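Local coordinates for uncharacterized protein Atu2452 (Agrobacterium tumefaciens, PDB 2R8B), which is of unknown function but belongs to the dienelactone hydrolase family of alpha/beta-hydrolases and is therefore probably a hydrolase, at residues Thr47-His53 with Lys126-Phe130; Val170-Pro174 with His230-Glu236; Arg189-Ile193 with Glu211-Gln217. One frame throughout, in Å; residues are numbered along the deposited sequence.

Contact 1: residues Thr47-His53 with Lys126-Phe130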
loop_
_atom_site.group_PDB
_atom_site.type_symbol
_atom_site.label_atom_id
_atom_site.label_comp_id
_atom_site.label_asym_id
_atom_site.label_seq_id
_atom_site.Cartn_x
_atom_site.Cartn_y
_atom_site.Cartn_z
ATOM N N THR A 47 -12.333 -0.344 -17.001
ATOM C CA THR A 47 -12.203 0.234 -15.639
ATOM C C THR A 47 -11.257 -0.462 -14.621
ATOM O O THR A 47 -10.502 0.206 -13.905
ATOM C CB THR A 47 -13.581 0.646 -15.031
ATOM O OG1 THR A 47 -13.420 0.895 -13.623
ATOM C CG2 THR A 47 -14.759 -0.430 -15.385
ATOM N N LYS A 48 -11.305 -1.789 -14.565
ATOM C CA LYS A 48 -10.306 -2.616 -13.869
ATOM C C LYS A 48 -8.949 -2.646 -14.573
ATOM O O LYS A 48 -7.951 -3.072 -14.013
ATOM C CB LYS A 48 -10.807 -4.047 -13.832
ATOM C CG LYS A 48 -11.447 -4.489 -15.136
ATOM C CD LYS A 48 -10.941 -5.850 -15.525
ATOM C CE LYS A 48 -11.627 -6.357 -16.770
ATOM N NZ LYS A 48 -10.968 -7.613 -17.157
ATOM N N ASP A 49 -8.943 -2.249 -15.836
ATOM C CA ASP A 49 -7.725 -2.085 -16.604
ATOM C C ASP A 49 -7.169 -0.671 -16.499
ATOM O O ASP A 49 -6.386 -0.264 -17.366
ATOM C CB ASP A 49 -8.034 -2.331 -18.066
ATOM C CG ASP A 49 -8.431 -3.738 -18.327
ATOM O OD1 ASP A 49 -7.929 -4.581 -17.551
ATOM O OD2 ASP A 49 -9.226 -3.991 -19.281
ATOM N N SER A 50 -7.576 0.087 -15.474
ATOM C CA SER A 50 -7.304 1.533 -15.489
ATOM C C SER A 50 -5.818 1.859 -15.314
ATOM O O SER A 50 -5.342 2.861 -15.812
ATOM C CB SER A 50 -8.239 2.342 -14.555
ATOM O OG SER A 50 -8.020 2.132 -13.157
ATOM N N TYR A 51 -5.085 1.002 -14.620
ATOM C CA TYR A 51 -3.639 1.070 -14.624
ATOM C C TYR A 51 -3.190 -0.093 -15.470
ATOM O O TYR A 51 -3.857 -1.150 -15.520
ATOM C CB TYR A 51 -3.059 0.875 -13.219
ATOM C CG TYR A 51 -3.357 1.973 -12.198
ATOM C CD1 TYR A 51 -2.555 3.118 -12.100
ATOM C CD2 TYR A 51 -4.418 1.840 -11.303
ATOM C CE1 TYR A 51 -2.822 4.106 -11.154
ATOM C CE2 TYR A 51 -4.700 2.813 -10.367
ATOM C CZ TYR A 51 -3.902 3.947 -10.292
ATOM O OH TYR A 51 -4.216 4.905 -9.351
ATOM N N PHE A 52 -2.063 0.104 -16.137
ATOM C CA PHE A 52 -1.306 -0.992 -16.690
ATOM C C PHE A 52 -0.811 -1.812 -15.524
ATOM O O PHE A 52 -0.378 -1.275 -14.531
ATOM C CB PHE A 52 -0.107 -0.474 -17.481
ATOM C CG PHE A 52 0.597 -1.554 -18.244
ATOM C CD1 PHE A 52 0.078 -2.006 -19.481
ATOM C CD2 PHE A 52 1.737 -2.184 -17.706
ATOM C CE1 PHE A 52 0.699 -3.042 -20.184
ATOM C CE2 PHE A 52 2.375 -3.222 -18.414
ATOM C CZ PHE A 52 1.847 -3.651 -19.658
ATOM N N HIS A 53 -0.881 -3.122 -15.609
ATOM C CA HIS A 53 -0.496 -3.904 -14.437
ATOM C C HIS A 53 -0.174 -5.345 -14.783
ATOM O O HIS A 53 -0.612 -5.840 -15.808
ATOM C CB HIS A 53 -1.607 -3.846 -13.378
ATOM C CG HIS A 53 -2.911 -4.448 -13.813
ATOM N ND1 HIS A 53 -3.834 -3.758 -14.564
ATOM C CD2 HIS A 53 -3.464 -5.663 -13.563
ATOM C CE1 HIS A 53 -4.890 -4.530 -14.777
ATOM N NE2 HIS A 53 -4.689 -5.691 -14.184
ATOM N N LYS A 126 -8.665 6.830 -8.195
ATOM C CA LYS A 126 -8.389 5.857 -9.274
ATOM C C LYS A 126 -8.090 4.473 -8.700
ATOM O O LYS A 126 -8.763 3.511 -9.050
ATOM C CB LYS A 126 -7.243 6.345 -10.161
ATOM C CG LYS A 126 -7.023 5.587 -11.459
ATOM C CD LYS A 126 -6.126 6.366 -12.439
ATOM C CE LYS A 126 -5.306 5.409 -13.331
ATOM N NZ LYS A 126 -4.772 6.022 -14.593
HETATM N N MSE A 127 -7.104 4.379 -7.798
HETATM C CA MSE A 127 -6.826 3.151 -7.040
HETATM C C MSE A 127 -8.034 2.459 -6.432
HETATM O O MSE A 127 -8.248 1.254 -6.660
HETATM C CB MSE A 127 -5.907 3.440 -5.892
HETATM C CG MSE A 127 -4.541 3.064 -6.148
HETATM SE SE MSE A 127 -4.239 1.193 -6.525
HETATM C CE MSE A 127 -2.761 1.629 -7.744
ATOM N N ALA A 128 -8.802 3.195 -5.630
ATOM C CA ALA A 128 -10.004 2.644 -5.045
ATOM C C ALA A 128 -10.834 1.924 -6.120
ATOM O O ALA A 128 -11.170 0.755 -5.963
ATOM C CB ALA A 128 -10.809 3.731 -4.418
ATOM N N ASP A 129 -11.136 2.622 -7.214
ATOM C CA ASP A 129 -11.999 2.091 -8.256
ATOM C C ASP A 129 -11.434 0.830 -8.876
ATOM O O ASP A 129 -12.152 -0.178 -9.016
ATOM C CB ASP A 129 -12.231 3.153 -9.323
ATOM C CG ASP A 129 -13.186 4.217 -8.855
ATOM O OD1 ASP A 129 -13.993 3.876 -7.960
ATOM O OD2 ASP A 129 -13.137 5.373 -9.358
ATOM N N PHE A 130 -10.151 0.925 -9.233
ATOM C CA PHE A 130 -9.347 -0.129 -9.788
ATOM C C PHE A 130 -9.459 -1.335 -8.872
ATOM O O PHE A 130 -9.857 -2.404 -9.301
ATOM C CB PHE A 130 -7.914 0.392 -9.867
ATOM C CG PHE A 130 -6.910 -0.592 -10.397
ATOM C CD1 PHE A 130 -6.813 -0.857 -11.757
ATOM C CD2 PHE A 130 -6.001 -1.193 -9.551
ATOM C CE1 PHE A 130 -5.857 -1.748 -12.262
ATOM C CE2 PHE A 130 -5.041 -2.075 -10.053
ATOM C CZ PHE A 130 -4.985 -2.355 -11.407
#

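Contact 2: residues Val170-Pro174 with His230-Glu236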
loop_
_atom_site.group_PDB
_atom_site.type_symbol
_atom_site.label_atom_id
_atom_site.label_comp_id
_atom_site.label_asym_id
_atom_site.label_seq_id
_atom_site.Cartn_x
_atom_site.Cartn_y
_atom_site.Cartn_z
ATOM N N VAL A 170 0.124 -3.672 4.408
ATOM C CA VAL A 170 1.430 -3.451 4.976
ATOM C C VAL A 170 2.059 -2.226 4.374
ATOM O O VAL A 170 2.096 -2.061 3.152
ATOM C CB VAL A 170 2.322 -4.714 5.060
ATOM C CG1 VAL A 170 1.647 -5.925 4.462
ATOM C CG2 VAL A 170 3.697 -4.470 4.509
ATOM N N LEU A 171 2.467 -1.305 5.241
ATOM C CA LEU A 171 3.071 -0.072 4.773
ATOM C C LEU A 171 4.573 -0.096 4.983
ATOM O O LEU A 171 5.051 -0.103 6.109
ATOM C CB LEU A 171 2.442 1.102 5.486
ATOM C CG LEU A 171 0.907 1.130 5.429
ATOM C CD1 LEU A 171 0.390 2.261 6.280
ATOM C CD2 LEU A 171 0.366 1.261 4.012
HETATM N N MSE A 172 5.333 -0.142 3.904
HETATM C CA MSE A 172 6.772 -0.187 4.068
HETATM C C MSE A 172 7.385 1.187 3.905
HETATM O O MSE A 172 7.418 1.741 2.817
HETATM C CB MSE A 172 7.341 -1.239 3.124
HETATM C CG MSE A 172 6.666 -2.554 3.399
HETATM SE SE MSE A 172 7.468 -4.003 2.458
HETATM C CE MSE A 172 8.717 -4.700 3.833
ATOM N N HIS A 173 7.833 1.760 5.018
ATOM C CA HIS A 173 8.428 3.051 4.988
ATOM C C HIS A 173 7.440 4.038 4.367
ATOM O O HIS A 173 7.714 4.579 3.317
ATOM C CB HIS A 173 9.739 3.010 4.200
ATOM C CG HIS A 173 10.774 2.117 4.812
ATOM N ND1 HIS A 173 11.847 2.593 5.537
ATOM C CD2 HIS A 173 10.897 0.770 4.817
ATOM C CE1 HIS A 173 12.579 1.585 5.967
ATOM N NE2 HIS A 173 12.023 0.465 5.543
ATOM N N PRO A 174 6.278 4.253 5.006
ATOM C CA PRO A 174 5.384 5.327 4.595
ATOM C C PRO A 174 5.907 6.686 5.011
ATOM O O PRO A 174 6.788 6.778 5.889
ATOM C CB PRO A 174 4.132 5.055 5.416
ATOM C CG PRO A 174 4.680 4.462 6.662
ATOM C CD PRO A 174 5.716 3.520 6.152
ATOM N N HIS A 230 16.181 4.111 4.625
ATOM C CA HIS A 230 15.050 3.826 3.738
ATOM C C HIS A 230 15.059 2.390 3.207
ATOM O O HIS A 230 14.090 1.938 2.536
ATOM C CB HIS A 230 15.110 4.771 2.543
ATOM C CG HIS A 230 13.790 4.977 1.868
ATOM N ND1 HIS A 230 12.639 5.325 2.560
ATOM C CD2 HIS A 230 13.438 4.923 0.563
ATOM C CE1 HIS A 230 11.641 5.483 1.708
ATOM N NE2 HIS A 230 12.097 5.233 0.491
ATOM N N GLU A 231 16.150 1.672 3.459
ATOM C CA GLU A 231 16.269 0.286 2.995
ATOM C C GLU A 231 15.284 -0.633 3.714
ATOM O O GLU A 231 14.968 -0.456 4.914
ATOM C CB GLU A 231 17.700 -0.236 3.150
ATOM C CG GLU A 231 18.062 -0.846 4.529
ATOM C CD GLU A 231 18.473 0.184 5.600
ATOM O OE1 GLU A 231 18.969 -0.236 6.668
ATOM O OE2 GLU A 231 18.334 1.402 5.375
ATOM N N ILE A 232 14.771 -1.593 2.957
ATOM C CA ILE A 232 14.052 -2.725 3.519
ATOM C C ILE A 232 15.066 -3.712 4.096
ATOM O O ILE A 232 15.896 -4.216 3.320
ATOM C CB ILE A 232 13.282 -3.415 2.418
ATOM C CG1 ILE A 232 12.074 -2.581 2.041
ATOM C CG2 ILE A 232 12.883 -4.842 2.817
ATOM C CD1 ILE A 232 11.425 -3.125 0.793
ATOM N N ARG A 233 15.029 -3.966 5.422
ATOM C CA ARG A 233 15.830 -5.059 6.039
ATOM C C ARG A 233 15.150 -6.434 5.968
ATOM O O ARG A 233 13.919 -6.534 5.889
ATOM C CB ARG A 233 16.271 -4.746 7.470
ATOM C CG ARG A 233 17.202 -3.579 7.472
ATOM C CD ARG A 233 18.167 -3.498 8.660
ATOM N NE ARG A 233 18.911 -2.250 8.512
ATOM C CZ ARG A 233 19.932 -1.866 9.258
ATOM N NH1 ARG A 233 20.366 -2.636 10.227
ATOM N NH2 ARG A 233 20.506 -0.699 9.025
ATOM N N SER A 234 15.973 -7.485 5.996
ATOM C CA SER A 234 15.452 -8.824 5.947
ATOM C C SER A 234 14.480 -9.011 7.102
ATOM O O SER A 234 13.472 -9.716 6.953
ATOM C CB SER A 234 16.568 -9.864 5.968
ATOM O OG SER A 234 16.864 -10.253 7.290
ATOM N N GLY A 235 14.759 -8.343 8.223
ATOM C CA GLY A 235 13.839 -8.315 9.355
ATOM C C GLY A 235 12.434 -7.818 9.034
ATOM O O GLY A 235 11.456 -8.326 9.596
ATOM N N GLU A 236 12.329 -6.805 8.162
ATOM C CA GLU A 236 10.995 -6.322 7.668
ATOM C C GLU A 236 10.270 -7.427 6.895
ATOM O O GLU A 236 9.059 -7.598 7.012
ATOM C CB GLU A 236 11.080 -5.113 6.715
ATOM C CG GLU A 236 12.057 -4.014 7.071
ATOM C CD GLU A 236 11.774 -2.665 6.383
ATOM O OE1 GLU A 236 12.735 -1.869 6.219
ATOM O OE2 GLU A 236 10.610 -2.378 6.023
#

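Contact 3: residues Arg189-Ile193 with Glu211-Gln217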
loop_
_atom_site.group_PDB
_atom_site.type_symbol
_atom_site.label_atom_id
_atom_site.label_comp_id
_atom_site.label_asym_id
_atom_site.label_seq_id
_atom_site.Cartn_x
_atom_site.Cartn_y
_atom_site.Cartn_z
ATOM N N ARG A 189 -9.704 -4.865 10.464
ATOM C CA ARG A 189 -8.569 -4.324 9.721
ATOM C C ARG A 189 -7.316 -4.630 10.492
ATOM O O ARG A 189 -7.302 -4.572 11.721
ATOM C CB ARG A 189 -8.684 -2.837 9.558
ATOM C CG ARG A 189 -9.032 -2.394 8.201
ATOM C CD ARG A 189 -7.935 -1.413 7.799
ATOM N NE ARG A 189 -7.288 -0.721 8.934
ATOM C CZ ARG A 189 -7.176 0.616 9.057
ATOM N NH1 ARG A 189 -7.690 1.421 8.114
ATOM N NH2 ARG A 189 -6.535 1.147 10.102
ATOM N N ARG A 190 -6.273 -5.002 9.779
ATOM C CA ARG A 190 -4.984 -5.187 10.403
ATOM C C ARG A 190 -3.995 -4.428 9.575
ATOM O O ARG A 190 -3.927 -4.651 8.338
ATOM C CB ARG A 190 -4.606 -6.654 10.436
ATOM C CG ARG A 190 -5.353 -7.392 11.524
ATOM C CD ARG A 190 -5.101 -8.874 11.552
ATOM N NE ARG A 190 -3.747 -9.271 11.972
ATOM C CZ ARG A 190 -2.882 -9.962 11.202
ATOM N NH1 ARG A 190 -3.197 -10.308 9.951
ATOM N NH2 ARG A 190 -1.686 -10.308 11.671
ATOM N N VAL A 191 -3.229 -3.547 10.220
ATOM C CA VAL A 191 -2.098 -2.974 9.526
ATOM C C VAL A 191 -0.711 -3.125 10.145
ATOM O O VAL A 191 -0.525 -3.043 11.381
ATOM C CB VAL A 191 -2.369 -1.531 8.934
ATOM C CG1 VAL A 191 -3.764 -1.037 9.229
ATOM C CG2 VAL A 191 -1.282 -0.570 9.255
ATOM N N LEU A 192 0.245 -3.350 9.234
ATOM C CA LEU A 192 1.665 -3.433 9.568
ATOM C C LEU A 192 2.452 -2.261 8.997
ATOM O O LEU A 192 2.454 -2.041 7.785
ATOM C CB LEU A 192 2.254 -4.723 9.010
ATOM C CG LEU A 192 3.761 -4.822 9.194
ATOM C CD1 LEU A 192 4.119 -4.655 10.619
ATOM C CD2 LEU A 192 4.255 -6.130 8.721
ATOM N N ILE A 193 3.130 -1.513 9.851
ATOM C CA ILE A 193 4.063 -0.511 9.371
ATOM C C ILE A 193 5.486 -0.971 9.660
ATOM O O ILE A 193 5.790 -1.408 10.791
ATOM C CB ILE A 193 3.808 0.825 10.004
ATOM C CG1 ILE A 193 2.348 1.234 9.759
ATOM C CG2 ILE A 193 4.708 1.864 9.358
ATOM C CD1 ILE A 193 1.764 2.265 10.741
ATOM N N GLU A 211 0.898 5.995 12.444
ATOM C CA GLU A 211 0.558 4.914 13.355
ATOM C C GLU A 211 -0.639 5.157 14.240
ATOM O O GLU A 211 -1.570 4.343 14.278
ATOM C CB GLU A 211 1.732 4.638 14.285
ATOM C CG GLU A 211 1.849 3.150 14.601
ATOM C CD GLU A 211 2.322 2.863 15.999
ATOM O OE1 GLU A 211 3.312 3.490 16.447
ATOM O OE2 GLU A 211 1.702 1.978 16.626
ATOM N N GLU A 212 -0.589 6.260 14.976
ATOM C CA GLU A 212 -1.683 6.619 15.841
ATOM C C GLU A 212 -2.914 6.986 15.087
ATOM O O GLU A 212 -3.997 6.703 15.549
ATOM C CB GLU A 212 -1.319 7.743 16.785
ATOM C CG GLU A 212 -0.785 7.223 18.119
ATOM C CD GLU A 212 0.734 7.446 18.262
ATOM O OE1 GLU A 212 1.524 6.478 18.003
ATOM O OE2 GLU A 212 1.129 8.606 18.610
ATOM N N SER A 213 -2.760 7.594 13.923
ATOM C CA SER A 213 -3.913 7.952 13.117
ATOM C C SER A 213 -4.696 6.720 12.675
ATOM O O SER A 213 -5.906 6.618 12.884
ATOM C CB SER A 213 -3.466 8.723 11.884
ATOM O OG SER A 213 -2.754 9.897 12.252
ATOM N N LEU A 214 -4.007 5.785 12.047
ATOM C CA LEU A 214 -4.620 4.514 11.647
ATOM C C LEU A 214 -5.213 3.761 12.846
ATOM O O LEU A 214 -6.292 3.163 12.779
ATOM C CB LEU A 214 -3.559 3.662 10.921
ATOM C CG LEU A 214 -3.173 4.308 9.581
ATOM C CD1 LEU A 214 -2.082 3.566 8.834
ATOM C CD2 LEU A 214 -4.417 4.418 8.714
ATOM N N LYS A 215 -4.486 3.838 13.954
ATOM C CA LYS A 215 -4.848 3.124 15.144
ATOM C C LYS A 215 -6.165 3.650 15.646
ATOM O O LYS A 215 -6.909 2.937 16.314
ATOM C CB LYS A 215 -3.768 3.281 16.193
ATOM C CG LYS A 215 -3.762 2.172 17.198
ATOM C CD LYS A 215 -2.596 2.306 18.152
ATOM C CE LYS A 215 -1.402 1.481 17.683
ATOM N NZ LYS A 215 -0.261 1.815 18.584
ATOM N N ALA A 216 -6.471 4.895 15.310
ATOM C CA ALA A 216 -7.708 5.532 15.785
ATOM C C ALA A 216 -8.900 5.164 14.885
ATOM O O ALA A 216 -10.040 5.334 15.272
ATOM C CB ALA A 216 -7.525 7.074 15.913
ATOM N N GLN A 217 -8.638 4.638 13.694
ATOM C CA GLN A 217 -9.728 4.268 12.803
ATOM C C GLN A 217 -10.345 2.988 13.271
ATOM O O GLN A 217 -11.468 2.678 12.892
ATOM C CB GLN A 217 -9.228 4.048 11.407
ATOM C CG GLN A 217 -9.062 5.258 10.597
ATOM C CD GLN A 217 -8.455 4.918 9.272
ATOM O OE1 GLN A 217 -7.458 4.202 9.191
ATOM N NE2 GLN A 217 -9.056 5.404 8.214
#

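Contact 1: residues Thr47-His53 with Lys126-Phe130
Tyr51 and Phe130 meet edge-to-face at the heart of a small aromatic cluster that joins the loop leading into edge strand 53-56 to helix 117-138. The rings are almost perpendicular, at 87°, and the Tyr51 edge points at the Phe130 face, with CD2 of Tyr51 3.6 Å from CG of Phe130. Phe130 repeats the T-shape at its far end, turning its own edge onto the face of His53, with its CZ 3.6 Å from ND1 of His53. CG of Phe130 lies anti to the Phe130 backbone N (chi1 179°), which sends the ring off the helix and in between its two aromatic partners. His53 is held in turn, since its ND1 donates to the Tyr51 carbonyl O at 2.8 Å. From the type I beta turn Thr47-Ser50, Lys48 O and Ser50 OG also pack against the Phe130 ring.

The Tyr51 ring is sandwiched. The methyl CE of selenomethionine Met127 lies 3.8 Å from the centroid of the Tyr51 ring in a CH-pi contact, and CE of Lys126 sits over the opposite face. Pro94 of strand 90-94 adds contacts to Tyr51, His53 and Met127.

The looser side holds exposed Thr47, which touches Phe130 only through its backbone, and the Lys126 amine, with Asp97 as a long, weak ion partner. NZ of Lys126 makes a cation-pi contact with Tyr51 and a weak hydrogen bond to Ser50 O, 3.4 Å away.

Contact 2: residues Val170-Pro174 with His230-Glu236
A histidine-carboxylate hydrogen bond, His173 to Glu236, ties the loop after strand 168-172 to the start of helix 234-244. NE2 of His173 donates to OE1 of Glu236 at 2.5 Å and nearly straight (170°), with the oxygen lying close to the ring plane and using its syn lone pair. Ring and carboxylate are turned 34° from each other. The same OE1 accepts from the backbone N of Arg233, 3.2 Å away and above the carboxylate plane, while OE2 is taken by Thr194 OG1. The carboxylate is thus gripped from the strand side, from the loop and from its own helix start.

The other end of the imidazole reaches toward what is probably the active site of this alpha/beta-hydrolase. Ser149, His230 and Asp199 are placed as in the Ser-His-Asp triad of these enzymes, with Ser149 on a probable nucleophile elbow, although the bond from His230 NE2 to Ser149 OG is weak. ND1 of both His173 and His230 is hydrogen-bonded to OD2 of Asp199, consistent with His173 being a second-shell residue that helps position the acid. The His230 ring lies obliquely to that of His173, with CE1 of His230 4.0 Å from CB of His173. The carbonyl O of His230 comes over the centre of the His173 ring, 3.7 Å above its plane.

Next to the carboxylate, selenomethionine Met172 bends at its last torsion (chi3 95°), which brings the methyl CE against the Glu236 chain at a slant, 3.7 Å from CB of Glu236. The same methyl also meets Ile232 CG2 at 4.3 Å.

Contact 3: residues Arg189-Ile193 with Glu211-Gln217
Arg189 and Gln217 pair by hydrogen bonding at the point where strand 190-196 begins, next to helix 204-217. NH1 of Arg189 donates to the amide OE1 of Gln217 at 3.0 Å, with an angle of 156° at the hydrogen, and NH2 of Arg189 adds a weak bond to the same oxygen at 3.3 Å. OE1 lies at the edge of the guanidinium, close to its plane, yet the two flat groups are twisted 63° apart, and NH1 meets the oxygen from above the carbonyl plane. Bends at chi2 and chi3 of Arg189 carry its guanidinium across to the helix. The other end of the amide is held as well, because NE2 of Gln217 donates to the carbonyl O of Leu159.

At the opposite end of the helical segment, Glu211 forms a salt bridge one turn along the helix, its OE2 2.8 Å from NZ of Lys215. Its aliphatic part serves the interface, with CG of Glu211 4.0 Å from CD1 of Ile193.

Between these ends the packing is largely apolar. Leu214 reaches toward the strand and sets CD1 4.2 Å from CG2 of Val191, and the same CD1 lies 4.5 Å from CD1 of Ile193. Alternate strand residues thus face the helix; the axes of strand 190-193 and helix 211-217 run nearly antiparallel (174°) and approach to 9.9 Å. This is the helix-on-sheet packing of a beta-alpha-beta crossover, in which helix 204-217 leads on to strand 220-226, whose Thr223 touches both Ile193 and Glu211, while Leu171 of strand 168-172 packs against Leu214 from the preceding strand.

In the fold
From the N terminus, contact 1 closes the first loop, bringing the segment ahead of edge strand 53-56 against helix 117-138, and it closes before the other two open. Contact 2 then spans from strand 168-172 to the start of the last helix, 234-244, and contact 3 is nested inside that loop, joining strand 190-196 to helix 204-217. Contacts 2 and 3 touch directly: strands 168-172 and 190-196 are neighbours in the central sheet, with a probable hydrogen bond from Leu171 N to Leu192 O (2.6 Å). Contact 1 lies across the chain's centre from both, its centre about 25 Å from each of theirs.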